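Local coordinates for Non-structural protein NS2 (Bluetongue virus, PDB 1UTY) that binds single-stranded RNA as a non-structural protein of bluetongue virus, this chain being the RNA-binding domain of the longer protein, at residues 10-14 and 48-52; 94-98 and 123-128. All blocks are in the same frame, centred on the assembly; numbering follows the deposited sequence.

Interaction 1: residues 10-14 and 48-52; sequences KNIFV and VKNPE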
# COMPACT_ATOMS: atom_id res chain seq x y z
N LYS A 10 10.68 -15.30 -0.14
CA LYS A 10 10.05 -14.51 0.92
C LYS A 10 9.37 -15.39 1.98
O LYS A 10 8.70 -16.38 1.65
CB LYS A 10 9.04 -13.50 0.35
CG LYS A 10 9.61 -12.48 -0.66
CD LYS A 10 10.61 -11.48 -0.04
CE LYS A 10 11.64 -11.00 -1.07
NZ LYS A 10 13.06 -10.98 -0.56
N ASN A 11 9.54 -15.00 3.24
CA ASN A 11 8.94 -15.69 4.38
C ASN A 11 7.95 -14.83 5.13
O ASN A 11 8.31 -13.85 5.76
CB ASN A 11 10.03 -16.15 5.34
CG ASN A 11 10.75 -17.36 4.84
OD1 ASN A 11 10.24 -18.47 4.96
ND2 ASN A 11 11.90 -17.15 4.21
N ILE A 12 6.69 -15.23 5.06
CA ILE A 12 5.61 -14.50 5.69
C ILE A 12 5.11 -15.35 6.85
O ILE A 12 4.82 -16.53 6.70
CB ILE A 12 4.49 -14.18 4.64
CG1 ILE A 12 5.05 -13.31 3.51
CG2 ILE A 12 3.31 -13.42 5.25
CD1 ILE A 12 5.42 -14.09 2.28
N PHE A 13 5.07 -14.73 8.02
CA PHE A 13 4.63 -15.36 9.24
C PHE A 13 3.34 -14.68 9.63
O PHE A 13 3.34 -13.55 10.11
CB PHE A 13 5.71 -15.20 10.32
CG PHE A 13 7.04 -15.84 9.94
CD1 PHE A 13 7.29 -17.18 10.23
CD2 PHE A 13 8.00 -15.10 9.24
CE1 PHE A 13 8.50 -17.79 9.85
CE2 PHE A 13 9.22 -15.68 8.86
CZ PHE A 13 9.47 -17.04 9.16
N VAL A 14 2.23 -15.35 9.35
CA VAL A 14 0.92 -14.79 9.64
C VAL A 14 0.64 -14.98 11.12
O VAL A 14 0.75 -16.09 11.64
CB VAL A 14 -0.20 -15.41 8.78
CG1 VAL A 14 -1.52 -14.71 9.03
CG2 VAL A 14 0.16 -15.30 7.28
N VAL A 48 4.51 -22.25 13.09
CA VAL A 48 5.81 -22.12 13.76
C VAL A 48 5.77 -21.25 15.02
O VAL A 48 4.82 -20.49 15.23
CB VAL A 48 6.91 -21.61 12.81
CG1 VAL A 48 7.27 -22.69 11.80
CG2 VAL A 48 6.49 -20.30 12.13
N LYS A 49 6.82 -21.34 15.83
CA LYS A 49 6.86 -20.62 17.09
C LYS A 49 7.27 -19.17 16.88
O LYS A 49 6.86 -18.27 17.64
CB LYS A 49 7.79 -21.32 18.11
CG LYS A 49 9.21 -21.67 17.62
CD LYS A 49 10.04 -22.43 18.69
CE LYS A 49 10.10 -23.93 18.42
NZ LYS A 49 10.78 -24.74 19.52
N ASN A 50 8.10 -18.92 15.87
CA ASN A 50 8.68 -17.59 15.72
C ASN A 50 9.06 -17.22 14.28
O ASN A 50 9.34 -18.09 13.45
CB ASN A 50 9.86 -17.39 16.69
CG ASN A 50 11.08 -18.21 16.32
OD1 ASN A 50 11.24 -19.34 16.78
ND2 ASN A 50 11.94 -17.65 15.48
N PRO A 51 9.06 -15.92 13.97
CA PRO A 51 9.54 -15.45 12.67
C PRO A 51 11.06 -15.59 12.55
O PRO A 51 11.78 -15.53 13.54
CB PRO A 51 9.14 -13.98 12.65
CG PRO A 51 9.04 -13.59 14.07
CD PRO A 51 8.62 -14.81 14.84
N GLU A 52 11.53 -15.77 11.33
CA GLU A 52 12.95 -15.93 11.03
C GLU A 52 13.51 -14.59 10.59
O GLU A 52 12.74 -13.69 10.23
CB GLU A 52 13.11 -16.94 9.90
CG GLU A 52 12.59 -18.33 10.23
CD GLU A 52 12.77 -19.30 9.07
OE1 GLU A 52 12.81 -18.84 7.89
OE2 GLU A 52 12.87 -20.52 9.33

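Interaction 2: residues 94-98 and 123-128; sequences WKFEG and KGMGIV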
# COMPACT_ATOMS: atom_id res chain seq x y z
N TRP A 94 -7.16 -8.27 -8.85
CA TRP A 94 -7.79 -8.13 -7.53
C TRP A 94 -7.31 -6.91 -6.75
O TRP A 94 -6.19 -6.45 -6.95
CB TRP A 94 -7.54 -9.37 -6.66
CG TRP A 94 -7.66 -10.70 -7.31
CD1 TRP A 94 -6.65 -11.59 -7.52
CD2 TRP A 94 -8.86 -11.33 -7.82
NE1 TRP A 94 -7.13 -12.72 -8.14
CE2 TRP A 94 -8.48 -12.60 -8.33
CE3 TRP A 94 -10.21 -10.95 -7.90
CZ2 TRP A 94 -9.40 -13.50 -8.92
CZ3 TRP A 94 -11.14 -11.85 -8.49
CH2 TRP A 94 -10.72 -13.10 -8.99
N LYS A 95 -8.18 -6.41 -5.87
CA LYS A 95 -7.86 -5.36 -4.91
C LYS A 95 -7.13 -5.98 -3.70
O LYS A 95 -7.41 -7.12 -3.34
CB LYS A 95 -9.15 -4.72 -4.33
CG LYS A 95 -10.00 -3.88 -5.27
CD LYS A 95 -11.05 -3.03 -4.50
CE LYS A 95 -12.44 -3.15 -5.15
NZ LYS A 95 -13.23 -1.86 -5.31
N PHE A 96 -6.27 -5.18 -3.06
CA PHE A 96 -5.64 -5.56 -1.80
C PHE A 96 -5.60 -4.40 -0.84
O PHE A 96 -5.55 -3.24 -1.25
CB PHE A 96 -4.19 -6.00 -2.04
CG PHE A 96 -4.07 -7.15 -2.95
CD1 PHE A 96 -4.07 -6.95 -4.33
CD2 PHE A 96 -4.01 -8.43 -2.44
CE1 PHE A 96 -4.00 -8.03 -5.18
CE2 PHE A 96 -3.95 -9.49 -3.27
CZ PHE A 96 -3.94 -9.32 -4.64
N GLU A 97 -5.58 -4.72 0.44
CA GLU A 97 -5.16 -3.75 1.44
C GLU A 97 -3.64 -3.59 1.38
O GLU A 97 -2.90 -4.53 1.70
CB GLU A 97 -5.60 -4.19 2.82
CG GLU A 97 -5.18 -3.22 3.91
CD GLU A 97 -5.55 -3.68 5.30
OE1 GLU A 97 -6.40 -4.59 5.44
OE2 GLU A 97 -4.99 -3.13 6.26
N GLY A 98 -3.18 -2.41 0.96
CA GLY A 98 -1.77 -2.05 1.03
C GLY A 98 -1.28 -2.00 2.47
O GLY A 98 -1.64 -1.13 3.24
N LYS A 123 1.06 -4.69 9.75
CA LYS A 123 -0.25 -4.78 10.37
C LYS A 123 -1.33 -4.47 9.35
O LYS A 123 -1.37 -3.37 8.78
CB LYS A 123 -0.35 -3.85 11.61
CG LYS A 123 -1.74 -3.87 12.28
CD LYS A 123 -1.67 -3.65 13.79
CE LYS A 123 -3.07 -3.54 14.44
NZ LYS A 123 -4.04 -4.61 13.96
N GLY A 124 -2.19 -5.44 9.11
CA GLY A 124 -3.30 -5.30 8.18
C GLY A 124 -4.57 -5.13 8.99
O GLY A 124 -4.68 -5.66 10.08
N MET A 125 -5.51 -4.37 8.44
CA MET A 125 -6.74 -4.04 9.14
C MET A 125 -7.93 -4.91 8.68
O MET A 125 -8.97 -4.92 9.32
CB MET A 125 -7.05 -2.54 9.00
CG MET A 125 -6.07 -1.61 9.78
SD MET A 125 -5.84 -2.00 11.58
CE MET A 125 -7.47 -1.51 12.24
N GLY A 126 -7.76 -5.64 7.58
CA GLY A 126 -8.78 -6.55 7.11
C GLY A 126 -9.99 -5.89 6.46
O GLY A 126 -11.11 -6.39 6.59
N ILE A 127 -9.75 -4.79 5.75
CA ILE A 127 -10.81 -4.01 5.10
C ILE A 127 -11.02 -4.29 3.60
O ILE A 127 -11.92 -3.72 2.98
CB ILE A 127 -10.56 -2.49 5.31
CG1 ILE A 127 -9.25 -2.05 4.62
CG2 ILE A 127 -10.56 -2.12 6.82
CD1 ILE A 127 -9.10 -0.53 4.55
N VAL A 128 -10.16 -5.13 2.99
CA VAL A 128 -10.40 -5.58 1.63
C VAL A 128 -10.62 -7.09 1.66
O VAL A 128 -9.74 -7.85 2.08
CB VAL A 128 -9.25 -5.22 0.64
CG1 VAL A 128 -9.55 -5.76 -0.77
CG2 VAL A 128 -8.98 -3.70 0.59
O HOH W 1 -7.66 -6.41 3.82

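Interaction 1: residues 10-14 and 48-52
F13 projects from strand 10-15 into the curve of the loop that leaves strand 44-48, and that loop curves over one face and part of the edge of its ring. Where the loop begins, V48 brings methyl CG2 up to the rim of the ring, lying near the ring plane with CG2 3.7 Å from F13 CD1. The backbone carbonyl of N50 comes next, its O 3.7 Å from F13 CE1 and set obliquely to the ring. The N50 side chain turns away from F13 and folds along its own loop instead, ND2 donating to P51 O (2.9 Å) and also to the carbonyl of Q109. P51 makes the CH-pi contact: its CA stands 3.5 Å from the centroid of the F13 ring, only 3° off the ring normal, while CB rests against F13 CD2. V147 of the second subunit packs on P51. E52 reaches the far end of the ring, with N 3.3 Å from F13 CZ and CG 3.5 Å from that same CZ. Its extended chain then carries the carboxylate past the phenyl toward N11, with OE1 3.9 Å from N11 OD1; that amide oxygen is hydrogen-bonded to Q36 of strand 34-39. F13 leaves its strand toward the loop, and with CG anti to its own carbonyl carbon (chi1 -60°) the ring leans back along the strand toward N11, bringing CZ under E52. Strands 44-48 and 56-59 run parallel with two strands between them, so this is a crossover connection in a mixed beta-sheet, packed over a phenylalanine of a strand it passes.

Interaction 2: residues 94-98 and 123-128
The E97 carboxylate sits in a nest of successive backbone amides, those of M125, G126 and I127, just after strand 113-123 ends. OE2 takes the M125 N-H on its syn lone pair, with N to OE2 2.6 Å and nearly straight at 164°. OE1 accepts G126 N, also on the syn side, at 2.7 Å but more bent (133°), and receives a weak bond from I127 N. M125 lies in the right-handed helical region and G126 in the left-handed one (phi 74°), the alternation that turns consecutive N-H groups toward one anion. The amides would probably favour the charged form of the glutamate. With CG anti to the backbone N and the chain extended, E97 spans the gap from its strand to the turn. A water bonded to E97 OE1 at 2.7 Å also accepts the N-H of V128, linking the nest to the residue after it. Nearby, backbone bonds from both E97 and V128 to A65 tie the two segments to strand 64-70. The packing beyond belongs to V128, whose two methyls lie side by side along one side of the 95-97 backbone: CG2 is 3.6 Å from E97 N, and CG1 is 3.6 Å from K95 O.

In the fold
Both interactions lay a loop against the same mixed sheet, but their centres are 19 Å apart and they do not touch. Interaction 1 is partly buried, half of its touching residues being inside the protein; it joins the connection after strand 44-48 to strand 10-15, close to the second subunit, and works mainly by packing against one aromatic ring. Interaction 2 lies at the surface, though nearer the centre of the chain, where the start of strand 97-110 meets the loop after strand 113-123. There a carboxylate binding main-chain amides and water does most of the work, with a single valine supplying the main apolar contact.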